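Local structure of 3-hydroxy-3-methylglutaryl-CoA lyase (Acinetobacter baumannii, 6NDS) at residues A[88-93]-A[134-139]; A[95-100]-A[138-143]; A[191-196]-A[223-228]; A[212-217]-A[233-238]. The protein is an HMGL-like lyase with a TIM-barrel fold that binds a zinc ion and coenzyme A. All coordinates share one frame; numbering follows the deposited sequence. Where two conformers were deposited one is given.

The four contacts lie in one TIM barrel and form two groups. Interactions 1 and 2 have centres about 6 Å apart. They share helix 126-140 and touch each other, and both hold coenzyme A. Interactions 3 and 4 come later in the chain, their segments alternating, with centres about 10 Å apart. They meet at Phe216, which touches helices 193-203 and 223-232, and at Phe238, which touches helix 223-232. Interaction 4 joins two neighbouring strands and contains two zinc ligands. Interactions 1 and 3 lie about 30 Å apart between centres. Strands 85-90 and 212-216 belong to one parallel sheet. Coenzyme A has its adenine by interactions 1 and 2, and its sulfur end reaches toward the zinc ion.

Interaction 1: A[88-93]-A[134-139]; sequences GLIPNL and TEIVEQ. With COA (coenzyme A), chain B.
Where strand 85-90 of the TIM barrel turns into helix 93-101, Leu93 packs on helix 126-140, chiefly on Ile136. The two side chains slide past each other in opposite directions. Leu93 CD1 lies 3.8 Å from Ile136 CG1. Ile136 CD1 reaches further, to the backbone, and stops 3.5 Å from Asn92 C. Leu93 has CG anti to its backbone N (chi1 175°), which carries its methyl groups to Glu135 and Gln139. There CD2 of Leu93 is 3.6 Å from Glu135 CG and 3.7 Å from Gln139 NE2. These two polar residues are tied together one helical turn apart. Gln139 NE2 donates to the anti lone pair of Glu135 OE2 at 2.8 Å, and that oxygen lies nearly in the Gln139 amide plane. The bond probably helps hold the amide beside the leucine methyl.

Asn92, the N-cap residue of helix 93-101, faces the ligand. Its OD1 accepts from coenzyme A N6A at 3.0 Å, and its ND2 donates to coenzyme A N7A at 3.0 Å. The two bonds pair the amide with the adenine. OD1 also caps Gly95 N. Ile90, deposited in two conformers, comes only loosely near Ile136; it also touches Ala96 and Ala99 of helix 93-101 and Leu107 of strand 106-112.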
# COMPACT_ATOMS: atom_id res chain seq x y z
N GLY A 88 -4.53 16.31 22.28
CA GLY A 88 -4.71 15.16 23.16
C GLY A 88 -6.03 14.45 22.91
O GLY A 88 -7.06 15.11 22.76
N LEU A 89 -6.01 13.12 22.87
CA LEU A 89 -7.23 12.32 22.68
C LEU A 89 -7.98 12.20 24.00
O LEU A 89 -7.39 11.86 25.04
CB LEU A 89 -6.88 10.93 22.14
CG LEU A 89 -8.08 9.99 21.90
CD1 LEU A 89 -7.79 9.09 20.72
CD2 LEU A 89 -8.39 9.13 23.12
N ILE A 90 -9.30 12.39 23.94
CA ILE A 90 -10.17 12.53 25.10
C ILE A 90 -11.38 11.62 24.96
O ILE A 90 -12.03 11.63 23.90
CB ILE A 90 -10.61 13.99 25.27
CG1 ILE A 90 -9.39 14.91 25.37
CG2 ILE A 90 -11.52 14.14 26.47
CD1 ILE A 90 -8.46 14.53 26.49
N PRO A 91 -11.74 10.82 25.97
CA PRO A 91 -12.97 10.02 25.85
C PRO A 91 -14.15 10.56 26.64
O PRO A 91 -15.29 10.16 26.37
CB PRO A 91 -12.53 8.67 26.41
CG PRO A 91 -11.63 9.08 27.57
CD PRO A 91 -10.95 10.40 27.15
N ASN A 92 -13.91 11.41 27.63
CA ASN A 92 -14.94 11.83 28.58
C ASN A 92 -14.48 13.09 29.32
O ASN A 92 -13.40 13.63 29.07
CB ASN A 92 -15.28 10.71 29.57
CG ASN A 92 -14.09 10.27 30.42
OD1 ASN A 92 -13.03 10.90 30.42
ND2 ASN A 92 -14.26 9.17 31.14
N LEU A 93 -15.33 13.55 30.25
CA LEU A 93 -15.07 14.83 30.92
C LEU A 93 -13.81 14.78 31.78
O LEU A 93 -13.02 15.73 31.78
CB LEU A 93 -16.28 15.23 31.76
CG LEU A 93 -16.11 16.49 32.60
CD1 LEU A 93 -15.76 17.67 31.72
CD2 LEU A 93 -17.36 16.76 33.42
N THR A 134 -21.21 16.89 25.61
CA THR A 134 -22.01 18.08 25.91
C THR A 134 -21.52 18.77 27.18
O THR A 134 -21.43 20.01 27.22
CB THR A 134 -23.48 17.70 26.03
OG1 THR A 134 -23.90 17.05 24.81
CG2 THR A 134 -24.33 18.92 26.24
N GLU A 135 -21.20 18.00 28.21
CA GLU A 135 -20.68 18.61 29.43
C GLU A 135 -19.29 19.20 29.20
O GLU A 135 -18.95 20.25 29.75
CB GLU A 135 -20.66 17.58 30.56
CG GLU A 135 -20.29 18.16 31.93
CD GLU A 135 -21.43 18.89 32.59
OE1 GLU A 135 -22.61 18.59 32.28
OE2 GLU A 135 -21.16 19.77 33.44
N ILE A 136 -18.47 18.53 28.38
CA ILE A 136 -17.14 19.05 28.08
C ILE A 136 -17.24 20.42 27.42
O ILE A 136 -16.54 21.37 27.80
CB ILE A 136 -16.37 18.07 27.19
CG1 ILE A 136 -15.94 16.85 28.01
CG2 ILE A 136 -15.17 18.75 26.54
CD1 ILE A 136 -15.61 15.65 27.14
N VAL A 137 -18.11 20.54 26.41
CA VAL A 137 -18.30 21.81 25.72
C VAL A 137 -18.86 22.86 26.67
O VAL A 137 -18.42 24.02 26.66
CB VAL A 137 -19.20 21.60 24.49
CG1 VAL A 137 -19.67 22.93 23.93
CG2 VAL A 137 -18.45 20.80 23.42
N GLU A 138 -19.81 22.47 27.52
CA GLU A 138 -20.42 23.44 28.43
C GLU A 138 -19.38 24.02 29.39
O GLU A 138 -19.42 25.22 29.70
CB GLU A 138 -21.56 22.79 29.20
N GLN A 139 -18.44 23.21 29.84
CA GLN A 139 -17.46 23.67 30.82
C GLN A 139 -16.23 24.32 30.20
O GLN A 139 -15.67 25.24 30.80
CB GLN A 139 -17.02 22.51 31.72
CG GLN A 139 -18.13 21.90 32.55
CD GLN A 139 -17.61 20.98 33.64
OE1 GLN A 139 -16.41 20.96 33.94
NE2 GLN A 139 -18.51 20.21 34.25
N1A COA B . -8.54 9.24 32.48
C2A COA B . -8.13 8.62 33.59
N3A COA B . -8.84 8.00 34.53
C4A COA B . -10.15 8.04 34.23
C5A COA B . -10.73 8.61 33.12
C6A COA B . -9.87 9.24 32.20
N6A COA B . -10.30 9.85 31.09
N7A COA B . -12.11 8.44 33.15
C8A COA B . -12.33 7.78 34.26
N9A COA B . -11.18 7.50 34.96
C1B COA B . -11.05 6.81 36.24
C2B COA B . -11.86 7.43 37.38
O2B COA B . -11.26 8.57 37.97
C3B COA B . -11.98 6.22 38.30
O3B COA B . -10.72 5.93 38.91
P3B COA B . -10.93 5.01 40.22
O7A COA B . -11.02 3.56 39.77
O8A COA B . -12.21 5.49 40.87
O9A COA B . -9.72 5.26 41.11
C4B COA B . -12.38 5.18 37.27
O4B COA B . -11.54 5.49 36.12
C5B COA B . -13.81 5.34 36.86
O5B COA B . -14.15 4.31 35.91
P1A COA B . -15.44 4.58 35.00
O1A COA B . -15.76 6.03 34.98
O2A COA B . -16.50 3.58 35.32
O3A COA B . -14.78 4.21 33.58
P2A COA B . -14.33 2.82 32.94
O4A COA B . -15.56 2.09 32.51
O5A COA B . -13.34 2.14 33.82
O6A COA B . -13.53 3.37 31.66
CBP COA B . -13.11 4.97 29.94
CCP COA B . -14.20 4.26 30.73
CDP COA B . -13.73 5.80 28.81
CEP COA B . -12.34 5.91 30.88
CAP COA B . -12.17 3.90 29.38
OAP COA B . -12.95 2.93 28.69
C9P COA B . -11.13 4.45 28.42
O9P COA B . -10.19 5.13 28.84
N8P COA B . -11.28 4.15 27.14
C7P COA B . -10.43 4.70 26.09
C6P COA B . -9.55 3.64 25.48
C5P COA B . -8.79 4.16 24.28
O5P COA B . -8.15 5.21 24.35
N4P COA B . -8.84 3.42 23.17
C3P COA B . -8.03 3.67 21.99
C2P COA B . -8.28 5.04 21.40
S1P COA B . -10.04 5.33 21.09

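Interaction 2: A[95-100]-A[138-143]; sequences GALRAV and EQLQGK. With COA (coenzyme A), chain B.
Leu140 pushes its two methyl groups against one side of helix 93-101. Its CD1 rests 3.7 Å from Ala96 CB and 3.8 Å from Val100 CG2, two residues one helical turn apart. Its CD2 meets Leu97 CD2 at 4.1 Å, the two side chains crossing at a slant. Val100 CG2 is anti to the carbonyl carbon of its own residue, which turns this branch to the leucine. At the exposed margin Leu97 CD2 also comes within 4.2 Å of OE1 of Gln139, whose amide is bonded to Glu135.

Leu140 is the last helical residue of 126-140. Beyond it the chain turns through Gly142, whose positive phi suits glycine, and Lys143 N bonds back to Leu140 O. Arg98 leaves helix 93-101 in another direction, for the adenine of coenzyme A. Its NH1 gives a weak hydrogen bond to N1A at 2.7 Å, bent to 127°, with N1A at the edge of the guanidinium. The same NH1 also bonds to Val60 O.

Helix 93-101 packs on helix 126-140 and on the barrel while lining the coenzyme A pocket. Leu107 of strand 106-112 touches Ala96, Ala99 and Leu140, and Ile90 of strand 85-90 touches Ala96 and Ala99.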
# COMPACT_ATOMS: atom_id res chain seq x y z
N GLY A 95 -11.10 13.11 31.31
CA GLY A 95 -9.94 13.26 30.44
C GLY A 95 -9.80 14.67 29.89
O GLY A 95 -8.68 15.18 29.78
N ALA A 96 -10.92 15.31 29.54
CA ALA A 96 -10.87 16.69 29.08
C ALA A 96 -10.25 17.61 30.14
O ALA A 96 -9.43 18.48 29.82
CB ALA A 96 -12.28 17.17 28.72
N LEU A 97 -10.64 17.42 31.40
CA LEU A 97 -10.12 18.28 32.46
C LEU A 97 -8.63 18.04 32.67
O LEU A 97 -7.87 19.00 32.90
CB LEU A 97 -10.90 18.04 33.76
CG LEU A 97 -12.34 18.55 33.68
CD1 LEU A 97 -13.14 18.17 34.91
CD2 LEU A 97 -12.35 20.06 33.48
N ARG A 98 -8.19 16.78 32.59
CA ARG A 98 -6.76 16.47 32.65
C ARG A 98 -6.01 17.14 31.51
O ARG A 98 -4.93 17.71 31.71
CB ARG A 98 -6.53 14.95 32.58
CG ARG A 98 -6.96 14.13 33.81
CD ARG A 98 -6.85 12.62 33.50
NE ARG A 98 -5.50 12.23 33.11
CZ ARG A 98 -5.19 11.16 32.37
NH1 ARG A 98 -6.15 10.35 31.93
NH2 ARG A 98 -3.93 10.89 32.07
N ALA A 99 -6.57 17.08 30.30
CA ALA A 99 -5.89 17.64 29.13
C ALA A 99 -5.74 19.15 29.25
O ALA A 99 -4.70 19.71 28.88
CB ALA A 99 -6.66 17.27 27.86
N VAL A 100 -6.78 19.84 29.76
CA VAL A 100 -6.68 21.28 29.94
C VAL A 100 -5.63 21.62 30.99
O VAL A 100 -4.85 22.56 30.83
CB VAL A 100 -8.06 21.87 30.30
CG1 VAL A 100 -7.92 23.31 30.77
CG2 VAL A 100 -8.99 21.78 29.09
N GLU A 138 -19.81 22.47 27.52
CA GLU A 138 -20.42 23.44 28.43
C GLU A 138 -19.38 24.02 29.39
O GLU A 138 -19.42 25.22 29.70
CB GLU A 138 -21.56 22.79 29.20
N GLN A 139 -18.44 23.21 29.84
CA GLN A 139 -17.46 23.67 30.82
C GLN A 139 -16.23 24.32 30.20
O GLN A 139 -15.67 25.24 30.80
CB GLN A 139 -17.02 22.51 31.72
CG GLN A 139 -18.13 21.90 32.55
CD GLN A 139 -17.61 20.98 33.64
OE1 GLN A 139 -16.41 20.96 33.94
NE2 GLN A 139 -18.51 20.21 34.25
N LEU A 140 -15.80 23.86 29.03
CA LEU A 140 -14.50 24.24 28.51
C LEU A 140 -14.54 25.04 27.21
O LEU A 140 -13.47 25.42 26.72
CB LEU A 140 -13.64 22.99 28.29
CG LEU A 140 -13.43 22.12 29.53
CD1 LEU A 140 -12.65 20.87 29.16
CD2 LEU A 140 -12.72 22.91 30.61
N GLN A 141 -15.71 25.29 26.64
CA GLN A 141 -15.77 26.12 25.44
C GLN A 141 -15.20 27.50 25.75
O GLN A 141 -15.47 28.08 26.80
CB GLN A 141 -17.21 26.25 24.94
N GLY A 142 -14.38 28.01 24.83
CA GLY A 142 -13.69 29.26 25.07
C GLY A 142 -12.43 29.14 25.89
O GLY A 142 -11.68 30.12 26.00
N LYS A 143 -12.16 27.97 26.48
CA LYS A 143 -10.92 27.72 27.19
C LYS A 143 -9.98 26.80 26.42
O LYS A 143 -8.82 26.65 26.81
CB LYS A 143 -11.20 27.11 28.57
N1A COA B . -8.54 9.24 32.48
C2A COA B . -8.13 8.62 33.59
N3A COA B . -8.84 8.00 34.53
C4A COA B . -10.15 8.04 34.23
C5A COA B . -10.73 8.61 33.12
C6A COA B . -9.87 9.24 32.20
N6A COA B . -10.30 9.85 31.09
N7A COA B . -12.11 8.44 33.15
C8A COA B . -12.33 7.78 34.26
N9A COA B . -11.18 7.50 34.96
C1B COA B . -11.05 6.81 36.24
C2B COA B . -11.86 7.43 37.38
O2B COA B . -11.26 8.57 37.97
C3B COA B . -11.98 6.22 38.30
O3B COA B . -10.72 5.93 38.91
P3B COA B . -10.93 5.01 40.22
O7A COA B . -11.02 3.56 39.77
O8A COA B . -12.21 5.49 40.87
O9A COA B . -9.72 5.26 41.11
C4B COA B . -12.38 5.18 37.27
O4B COA B . -11.54 5.49 36.12
C5B COA B . -13.81 5.34 36.86
O5B COA B . -14.15 4.31 35.91
P1A COA B . -15.44 4.58 35.00
O1A COA B . -15.76 6.03 34.98
O2A COA B . -16.50 3.58 35.32
O3A COA B . -14.78 4.21 33.58
P2A COA B . -14.33 2.82 32.94
O4A COA B . -15.56 2.09 32.51
O5A COA B . -13.34 2.14 33.82
O6A COA B . -13.53 3.37 31.66
CBP COA B . -13.11 4.97 29.94
CCP COA B . -14.20 4.26 30.73
CDP COA B . -13.73 5.80 28.81
CEP COA B . -12.34 5.91 30.88
CAP COA B . -12.17 3.90 29.38
OAP COA B . -12.95 2.93 28.69
C9P COA B . -11.13 4.45 28.42
O9P COA B . -10.19 5.13 28.84
N8P COA B . -11.28 4.15 27.14
C7P COA B . -10.43 4.70 26.09
C6P COA B . -9.55 3.64 25.48
C5P COA B . -8.79 4.16 24.28
O5P COA B . -8.15 5.21 24.35
N4P COA B . -8.84 3.42 23.17
C3P COA B . -8.03 3.67 21.99
C2P COA B . -8.28 5.04 21.40
S1P COA B . -10.04 5.33 21.09

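Interaction 3: A[191-196]-A[223-228]; sequences ANPVQV and GLTNVL. With ACT (acetate ion), chain E.
Ala191 offers its carbonyl to Asn226, whose ND2 donates to Ala191 O at 3.1 Å in a fairly straight bond (163°). The donor sits above the carbonyl plane and not on a lone pair, while the oxygen lies close to the Asn226 amide plane. Asn226 CG lies beside its backbone N (chi1 -71°), which carries the amide to Ala191 and Pro193. Asn192, the N-cap of helix 193-203, forms a capping box with Gln195: Gln195 N donates to Asn192 OD1 at 3.0 Å, and Asn192 N donates to Gln195 OE1 at 3.1 Å.

The two helices are neighbours on the outside of the TIM barrel, and the contact joins the start of one to the first turns of the other. The Pro193 ring touches Thr225 and Asn226: CG is 3.5 Å from Thr225 CG2, and CD is 3.3 Å from Asn226 OD1. The proline N has no hydrogen to give, so OD1 meets it by packing; the ND2 bond helps orient the amide. Thr225 OG1 hydrogen-bonds Thr225 OG1 of the second subunit, so this helix joins the dimer contact. Val196 lies against Asn226 at a slant, CG2 3.8 Å from OD1, and rests on Phe216 of strand 212-216.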
# COMPACT_ATOMS: atom_id res chain seq x y z
N ALA A 191 -11.95 0.55 4.70
CA ALA A 191 -12.43 1.45 3.65
C ALA A 191 -11.88 1.08 2.27
O ALA A 191 -10.80 0.50 2.13
CB ALA A 191 -12.05 2.90 3.96
N ASN A 192 -12.64 1.42 1.23
CA ASN A 192 -12.20 1.30 -0.15
C ASN A 192 -12.39 2.64 -0.85
O ASN A 192 -13.17 3.48 -0.39
CB ASN A 192 -12.95 0.18 -0.90
CG ASN A 192 -14.40 0.53 -1.19
OD1 ASN A 192 -14.70 1.32 -2.09
ND2 ASN A 192 -15.31 -0.08 -0.44
N PRO A 193 -11.68 2.87 -1.96
CA PRO A 193 -11.68 4.22 -2.56
C PRO A 193 -13.03 4.72 -3.03
O PRO A 193 -13.29 5.93 -2.93
CB PRO A 193 -10.70 4.08 -3.73
CG PRO A 193 -9.80 2.97 -3.33
CD PRO A 193 -10.61 2.01 -2.50
N VAL A 194 -13.89 3.86 -3.59
CA VAL A 194 -15.20 4.33 -4.05
C VAL A 194 -16.04 4.78 -2.86
O VAL A 194 -16.67 5.84 -2.88
CB VAL A 194 -15.91 3.25 -4.87
CG1 VAL A 194 -17.35 3.65 -5.14
CG2 VAL A 194 -15.17 3.05 -6.18
N GLN A 195 -16.05 3.96 -1.81
CA GLN A 195 -16.75 4.32 -0.57
C GLN A 195 -16.20 5.61 0.01
O GLN A 195 -16.96 6.47 0.47
CB GLN A 195 -16.61 3.17 0.42
CG GLN A 195 -17.08 3.45 1.84
CD GLN A 195 -16.49 2.44 2.81
OE1 GLN A 195 -15.36 1.99 2.62
NE2 GLN A 195 -17.25 2.06 3.83
N VAL A 196 -14.87 5.76 0.01
CA VAL A 196 -14.26 6.98 0.52
C VAL A 196 -14.73 8.19 -0.26
O VAL A 196 -15.08 9.22 0.33
CB VAL A 196 -12.73 6.85 0.50
CG1 VAL A 196 -12.07 8.22 0.69
CG2 VAL A 196 -12.27 5.87 1.59
N GLY A 223 -4.53 1.93 2.36
CA GLY A 223 -4.40 3.22 3.00
C GLY A 223 -4.04 4.38 2.08
O GLY A 223 -4.75 5.39 2.06
N LEU A 224 -2.95 4.26 1.32
CA LEU A 224 -2.57 5.38 0.46
C LEU A 224 -3.52 5.55 -0.72
O LEU A 224 -3.73 6.67 -1.18
CB LEU A 224 -1.13 5.21 -0.04
CG LEU A 224 -0.06 5.32 1.06
CD1 LEU A 224 1.30 5.15 0.42
CD2 LEU A 224 -0.17 6.66 1.77
N THR A 225 -4.10 4.45 -1.20
CA THR A 225 -5.10 4.56 -2.26
C THR A 225 -6.33 5.32 -1.77
O THR A 225 -6.90 6.15 -2.50
CB THR A 225 -5.48 3.16 -2.76
OG1 THR A 225 -4.27 2.46 -3.12
CG2 THR A 225 -6.37 3.25 -3.97
N ASN A 226 -6.70 5.10 -0.51
CA ASN A 226 -7.82 5.84 0.07
C ASN A 226 -7.48 7.31 0.29
O ASN A 226 -8.36 8.17 0.16
CB ASN A 226 -8.26 5.18 1.38
CG ASN A 226 -8.94 3.85 1.18
OD1 ASN A 226 -9.57 3.60 0.14
ND2 ASN A 226 -8.86 2.97 2.19
N VAL A 227 -6.24 7.61 0.70
CA VAL A 227 -5.82 9.01 0.80
C VAL A 227 -5.99 9.71 -0.53
O VAL A 227 -6.55 10.81 -0.61
CB VAL A 227 -4.36 9.12 1.28
CG1 VAL A 227 -3.85 10.57 1.11
CG2 VAL A 227 -4.26 8.68 2.72
N LEU A 228 -5.45 9.12 -1.60
CA LEU A 228 -5.50 9.79 -2.90
C LEU A 228 -6.94 9.93 -3.38
O LEU A 228 -7.30 10.96 -3.97
CB LEU A 228 -4.63 9.02 -3.91
CG LEU A 228 -4.24 9.78 -5.18
CD1 LEU A 228 -3.53 11.08 -4.83
CD2 LEU A 228 -3.34 8.91 -6.06
C ACT E . -18.80 0.84 -2.66
O ACT E . -18.56 0.74 -1.42
OXT ACT E . -19.77 1.42 -3.24
CH3 ACT E . -17.77 0.17 -3.62

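Interaction 4: A[212-217]-A[233-238]; sequences LTLHFH and VGARRF. With ZN (zinc ion), chain H.
Arg237 starts with CG anti to its carbonyl carbon (chi1 -62°) and bends at chi3 (54°). These torsions bring its guanidinium to Thr213, whose side chain it crosses at about a right angle. Thr213 OG1 lies over one face, near the rim, 3.4 Å from Arg237 NH2. The angle is too poor for a hydrogen bond. Gln19 of strand 17-20 serves both residues instead: its NE2 bonds Thr213 OG1 and its OE1 bonds Arg237 NE. Phe238 goes to the other face of the sheet, where its CD1 is 3.7 Å from Leu214 CB. Leu214 CD2 reaches Ala235 CB, also at 3.7 Å. The rings of Phe216 and Phe238 meet at their edges, with CE2 of Phe216 4.2 Å from CE1 of Phe238.

Strands 212-216 and 237-240 are parallel neighbours in the barrel sheet, joined through helix 223-232 in a beta-alpha-beta unit. Leu214 N donates to Arg237 O at 2.9 Å, nearly straight at 168°. Phe238 CA makes a CA-H...O contact with Leu214 O at 3.3 Å. A water accepts from Arg236 N and donates to Leu212 O, linking the backbones before the strands pair. Gly234, with positive phi, ends the helix in a Schellman motif. Helices 193-203 and 223-232 cover Phe216.

His215 and His217 hold the zinc ion, each through NE2 at 2.2 Å. Asp25 and a water also bind the metal. Behind the metal ligands, His215 ND1 bonds to Asp239 and His217 ND1 to Ser255 O, which fixes how the imidazoles are turned.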
# COMPACT_ATOMS: atom_id res chain seq x y z
N LEU A 212 -12.06 19.06 7.82
CA LEU A 212 -12.17 17.60 7.77
C LEU A 212 -10.80 16.94 7.82
O LEU A 212 -9.95 17.23 6.98
CB LEU A 212 -12.89 17.16 6.50
CG LEU A 212 -12.96 15.66 6.21
CD1 LEU A 212 -13.80 14.99 7.29
CD2 LEU A 212 -13.57 15.40 4.82
N THR A 213 -10.62 16.00 8.75
CA THR A 213 -9.47 15.09 8.77
C THR A 213 -9.92 13.68 8.40
O THR A 213 -10.95 13.20 8.87
CB THR A 213 -8.79 15.05 10.15
OG1 THR A 213 -8.29 16.36 10.49
CG2 THR A 213 -7.61 14.06 10.16
N LEU A 214 -9.12 13.00 7.57
CA LEU A 214 -9.28 11.58 7.32
C LEU A 214 -8.16 10.83 8.03
O LEU A 214 -6.99 11.20 7.92
CB LEU A 214 -9.24 11.26 5.82
CG LEU A 214 -10.52 11.41 4.98
CD1 LEU A 214 -11.66 10.62 5.60
CD2 LEU A 214 -10.88 12.86 4.81
N HIS A 215 -8.53 9.75 8.72
CA HIS A 215 -7.60 8.96 9.54
C HIS A 215 -7.70 7.50 9.08
O HIS A 215 -8.57 6.75 9.54
CB HIS A 215 -7.99 9.16 11.00
CG HIS A 215 -7.21 8.36 11.99
ND1 HIS A 215 -6.36 8.95 12.91
CD2 HIS A 215 -7.22 7.04 12.29
CE1 HIS A 215 -5.84 8.02 13.69
NE2 HIS A 215 -6.34 6.85 13.34
N PHE A 216 -6.83 7.08 8.16
CA PHE A 216 -6.88 5.74 7.60
C PHE A 216 -5.85 4.81 8.24
O PHE A 216 -4.70 5.18 8.47
CB PHE A 216 -6.64 5.77 6.08
CG PHE A 216 -7.73 6.46 5.30
CD1 PHE A 216 -9.00 5.90 5.21
CD2 PHE A 216 -7.46 7.62 4.59
CE1 PHE A 216 -10.00 6.53 4.46
CE2 PHE A 216 -8.46 8.24 3.83
CZ PHE A 216 -9.73 7.70 3.77
N HIS A 217 -6.27 3.58 8.52
CA HIS A 217 -5.32 2.53 8.83
C HIS A 217 -5.12 1.66 7.58
O HIS A 217 -5.95 1.66 6.66
CB HIS A 217 -5.80 1.70 10.04
CG HIS A 217 -5.69 2.43 11.35
ND1 HIS A 217 -4.69 2.16 12.27
CD2 HIS A 217 -6.45 3.40 11.91
CE1 HIS A 217 -4.84 2.94 13.32
NE2 HIS A 217 -5.89 3.71 13.13
N VAL A 233 -11.44 14.20 -4.29
CA VAL A 233 -12.74 14.84 -4.10
C VAL A 233 -12.68 16.00 -3.11
O VAL A 233 -13.72 16.50 -2.68
CB VAL A 233 -13.82 13.82 -3.69
CG1 VAL A 233 -14.06 12.81 -4.82
CG2 VAL A 233 -13.46 13.10 -2.40
N GLY A 234 -11.48 16.47 -2.75
CA GLY A 234 -11.31 17.72 -2.05
C GLY A 234 -10.76 17.66 -0.63
O GLY A 234 -10.50 18.71 -0.05
N ALA A 235 -10.56 16.47 -0.06
CA ALA A 235 -10.04 16.40 1.30
C ALA A 235 -8.56 16.74 1.31
O ALA A 235 -7.82 16.46 0.36
CB ALA A 235 -10.25 15.00 1.88
N ARG A 236 -8.12 17.36 2.41
CA ARG A 236 -6.74 17.85 2.49
C ARG A 236 -6.01 17.51 3.78
O ARG A 236 -4.77 17.53 3.77
CB ARG A 236 -6.70 19.38 2.29
CG ARG A 236 -7.19 19.83 0.91
CD ARG A 236 -6.19 19.40 -0.16
NE ARG A 236 -6.53 19.88 -1.51
CZ ARG A 236 -7.23 19.19 -2.41
NH1 ARG A 236 -7.70 17.99 -2.09
NH2 ARG A 236 -7.46 19.69 -3.62
N ARG A 237 -6.69 17.19 4.88
CA ARG A 237 -6.03 16.92 6.15
C ARG A 237 -6.03 15.42 6.42
O ARG A 237 -7.09 14.79 6.40
CB ARG A 237 -6.73 17.65 7.30
CG ARG A 237 -6.72 19.20 7.18
CD ARG A 237 -7.57 19.91 8.24
NE ARG A 237 -7.19 19.50 9.59
CZ ARG A 237 -7.83 19.83 10.70
NH1 ARG A 237 -8.89 20.64 10.66
NH2 ARG A 237 -7.41 19.36 11.86
N PHE A 238 -4.84 14.85 6.69
CA PHE A 238 -4.71 13.40 6.84
C PHE A 238 -3.80 13.07 8.01
O PHE A 238 -2.70 13.62 8.12
CB PHE A 238 -4.15 12.75 5.56
CG PHE A 238 -5.06 12.89 4.38
CD1 PHE A 238 -5.99 11.91 4.09
CD2 PHE A 238 -4.99 14.02 3.57
CE1 PHE A 238 -6.84 12.04 2.99
CE2 PHE A 238 -5.82 14.16 2.47
CZ PHE A 238 -6.75 13.17 2.17
ZN ZN H . -6.42 5.15 14.70
O HOH W 1 -9.90 18.07 4.47
O HOH W 2 -6.36 3.50 16.18